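Local coordinates for Rna-directed RNA polymerase (Infectious pancreatic necrosis virus, PDB 3ZED), which probably copies the viral RNA genome as an RNA-dependent RNA polymerase, and occurs both free and covalently linked to that RNA, at residues T92-E97 and L249-K254. Residues are numbered along the deposited sequence; the frame is centred on the assembly and turned at random.
Sequences TVSVPE and LPYIGK
A cis peptide bond precedes Pro250, whose ring meets Pro96 CG to CG at 3.8 Å, the two side chains crossing at about a right angle, while the same Pro250 CG lies over one face of Tyr251, toward the rim. Proline suits position 250 because it tolerates a cis bond better than any other residue. At Pro96 the chain turns a corner in an inverse gamma turn; the ring restricts phi to the value needed at its centre and offers apolar atoms to the loop, CD lying 4.0 Å from Tyr251 OH.

The only hydrogen bond between 92-97 and 249-254 runs from Tyr251 OH to the backbone O of Ser94, at 2.7 Å. The donor lies in the carbonyl plane, with a C=O...OH angle of 156°, and the oxygen meets the tyrosine ring at its edge. Tyrosine's rigid ring spans the 9.3 Å between the CA atoms of Ser94 and Tyr251; with CG beside the backbone N (chi1 -52°), it reaches across to the strand. Ser94 is small enough to let it in, its OG resting 3.8 Å from Tyr251 CE1.

The loop belongs to a predicted GTP-binding segment; a type II turn runs from Tyr251 to Lys254, Gly253 taking the positive phi that favours glycine. Strand 65-72 pairs with 92-98, the outermost strand of a three-stranded antiparallel sheet, Tyr296 touches both prolines, and helix 260-278 packs on Tyr251 through Leu266 and Glu262, whose carboxylate is also hydrogen-bonded to Ser94 N.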
ATOM      1  N   THR B  92      10.066 -10.959  30.072  1.00100.80           N
ATOM      2  CA  THR B  92       9.607  -9.661  30.566  1.00100.06           C
ATOM      3  C   THR B  92       9.015  -8.832  29.436  1.00 99.29           C
ATOM      4  O   THR B  92       9.434  -8.957  28.281  1.00 96.28           O
ATOM      5  CB  THR B  92      10.729  -8.886  31.258  1.00110.19           C
ATOM      6  OG1 THR B  92      11.834  -8.740  30.365  1.00109.76           O
ATOM      7  CG2 THR B  92      11.165  -9.520  32.573  1.00111.11           C
ATOM      8  N   VAL B  93       8.049  -7.967  29.786  1.00 94.94           N
ATOM      9  CA  VAL B  93       7.356  -7.075  28.856  1.00 91.71           C
ATOM     10  C   VAL B  93       7.382  -5.636  29.433  1.00 94.06           C
ATOM     11  O   VAL B  93       7.074  -5.442  30.608  1.00 95.83           O
ATOM     12  CB  VAL B  93       5.919  -7.606  28.527  1.00 94.52           C
ATOM     13  CG1 VAL B  93       4.969  -7.572  29.726  1.00 95.88           C
ATOM     14  CG2 VAL B  93       5.311  -6.897  27.332  1.00 91.96           C
ATOM     15  N   SER B  94       7.809  -4.648  28.628  1.00 87.46           N
ATOM     16  CA  SER B  94       7.870  -3.249  29.063  1.00 87.13           C
ATOM     17  C   SER B  94       6.591  -2.533  28.627  1.00 87.86           C
ATOM     18  O   SER B  94       6.308  -2.453  27.439  1.00 84.89           O
ATOM     19  CB  SER B  94       9.121  -2.563  28.522  1.00 90.72           C
ATOM     20  OG  SER B  94       9.179  -2.658  27.109  1.00100.27           O
ATOM     21  N   VAL B  95       5.780  -2.077  29.592  1.00 85.94           N
ATOM     22  CA  VAL B  95       4.481  -1.458  29.298  1.00 84.30           C
ATOM     23  C   VAL B  95       4.362  -0.028  29.883  1.00 86.76           C
ATOM     24  O   VAL B  95       4.882   0.227  30.969  1.00 87.08           O
ATOM     25  CB  VAL B  95       3.298  -2.353  29.758  1.00 89.05           C
ATOM     26  CG1 VAL B  95       3.244  -3.654  28.960  1.00 87.91           C
ATOM     27  CG2 VAL B  95       3.358  -2.645  31.251  1.00 91.51           C
ATOM     28  N   PRO B  96       3.684   0.911  29.168  1.00 81.99           N
ATOM     29  CA  PRO B  96       3.549   2.282  29.700  1.00 82.69           C
ATOM     30  C   PRO B  96       2.515   2.336  30.827  1.00 87.62           C
ATOM     31  O   PRO B  96       1.339   2.602  30.585  1.00 86.14           O
ATOM     32  CB  PRO B  96       3.125   3.109  28.471  1.00 82.38           C
ATOM     33  CG  PRO B  96       3.052   2.147  27.306  1.00 84.66           C
ATOM     34  CD  PRO B  96       3.005   0.775  27.863  1.00 80.95           C
ATOM     35  N   GLU B  97       2.964   2.060  32.063  1.00 86.90           N
ATOM     36  CA  GLU B  97       2.125   1.996  33.263  1.00 88.92           C
ATOM     37  C   GLU B  97       2.606   2.894  34.410  1.00 94.22           C
ATOM     38  O   GLU B  97       1.891   3.025  35.408  1.00 95.58           O
ATOM     39  CB  GLU B  97       2.085   0.548  33.777  1.00 91.71           C
ATOM     40  CG  GLU B  97       0.858  -0.243  33.365  1.00105.53           C
ATOM     41  CD  GLU B  97       0.811  -1.671  33.881  1.00137.28           C
ATOM     42  OE1 GLU B  97       1.193  -1.907  35.052  1.00134.32           O
ATOM     43  OE2 GLU B  97       0.361  -2.556  33.117  1.00137.99           O
ATOM     44  N   LEU B 249       5.404   4.088  17.993  1.00 54.41           N
ATOM     45  CA  LEU B 249       5.096   4.472  19.371  1.00 56.21           C
ATOM     46  C   LEU B 249       4.399   3.319  20.112  1.00 61.39           C
ATOM     47  O   LEU B 249       3.640   2.575  19.488  1.00 59.63           O
ATOM     48  CB  LEU B 249       4.224   5.738  19.440  1.00 56.06           C
ATOM     49  CG  LEU B 249       4.820   7.051  18.940  1.00 60.95           C
ATOM     50  CD1 LEU B 249       3.871   8.201  19.216  1.00 61.78           C
ATOM     51  CD2 LEU B 249       6.135   7.363  19.612  1.00 64.56           C
ATOM     52  N   PRO B 250       4.686   3.105  21.414  1.00 60.59           N
ATOM     53  CA  PRO B 250       5.571   3.887  22.294  1.00 62.14           C
ATOM     54  C   PRO B 250       6.982   3.285  22.410  1.00 67.90           C
ATOM     55  O   PRO B 250       7.638   3.469  23.445  1.00 69.55           O
ATOM     56  CB  PRO B 250       4.811   3.852  23.625  1.00 65.21           C
ATOM     57  CG  PRO B 250       4.051   2.527  23.612  1.00 69.32           C
ATOM     58  CD  PRO B 250       3.997   2.042  22.174  1.00 63.19           C
ATOM     59  N   TYR B 251       7.462   2.592  21.351  1.00 63.45           N
ATOM     60  CA  TYR B 251       8.777   1.948  21.390  1.00 64.62           C
ATOM     61  C   TYR B 251       9.724   2.462  20.305  1.00 69.11           C
ATOM     62  O   TYR B 251      10.076   1.714  19.390  1.00 69.06           O
ATOM     63  CB  TYR B 251       8.648   0.408  21.324  1.00 65.39           C
ATOM     64  CG  TYR B 251       7.697  -0.141  22.367  1.00 67.78           C
ATOM     65  CD1 TYR B 251       8.039  -0.149  23.718  1.00 71.25           C
ATOM     66  CD2 TYR B 251       6.436  -0.607  22.011  1.00 67.50           C
ATOM     67  CE1 TYR B 251       7.147  -0.600  24.687  1.00 72.21           C
ATOM     68  CE2 TYR B 251       5.534  -1.057  22.972  1.00 69.50           C
ATOM     69  CZ  TYR B 251       5.892  -1.040  24.311  1.00 77.19           C
ATOM     70  OH  TYR B 251       5.013  -1.499  25.258  1.00 79.31           O
ATOM     71  N   ILE B 252      10.208   3.708  20.456  1.00 66.43           N
ATOM     72  CA  ILE B 252      11.159   4.294  19.503  1.00 66.13           C
ATOM     73  C   ILE B 252      12.519   3.567  19.626  1.00 72.07           C
ATOM     74  O   ILE B 252      13.006   3.315  20.736  1.00 72.99           O
ATOM     75  CB  ILE B 252      11.290   5.837  19.679  1.00 69.75           C
ATOM     76  CG1 ILE B 252       9.990   6.555  19.215  1.00 68.12           C
ATOM     77  CG2 ILE B 252      12.520   6.400  18.934  1.00 70.29           C
ATOM     78  CD1 ILE B 252       9.749   7.903  19.868  1.00 67.57           C
ATOM     79  N   GLY B 253      13.077   3.219  18.470  1.00 68.24           N
ATOM     80  CA  GLY B 253      14.357   2.535  18.358  1.00 69.09           C
ATOM     81  C   GLY B 253      14.247   1.027  18.393  1.00 73.46           C
ATOM     82  O   GLY B 253      15.268   0.333  18.395  1.00 74.74           O
ATOM     83  N   LYS B 254      13.014   0.508  18.413  1.00 68.88           N
ATOM     84  CA  LYS B 254      12.768  -0.930  18.457  1.00 68.38           C
ATOM     85  C   LYS B 254      12.059  -1.400  17.195  1.00 68.36           C
ATOM     86  O   LYS B 254      11.331  -0.632  16.567  1.00 66.31           O
ATOM     87  CB  LYS B 254      11.940  -1.304  19.706  1.00 72.43           C
ATOM     88  CG  LYS B 254      12.483  -0.780  21.032  1.00 84.44           C
ATOM     89  CD  LYS B 254      13.476  -1.729  21.684  1.00 96.94           C
ATOM     90  CE  LYS B 254      14.142  -1.138  22.905  1.00113.14           C
ATOM     91  NZ  LYS B 254      13.181  -0.909  24.012  1.00124.78           N
TER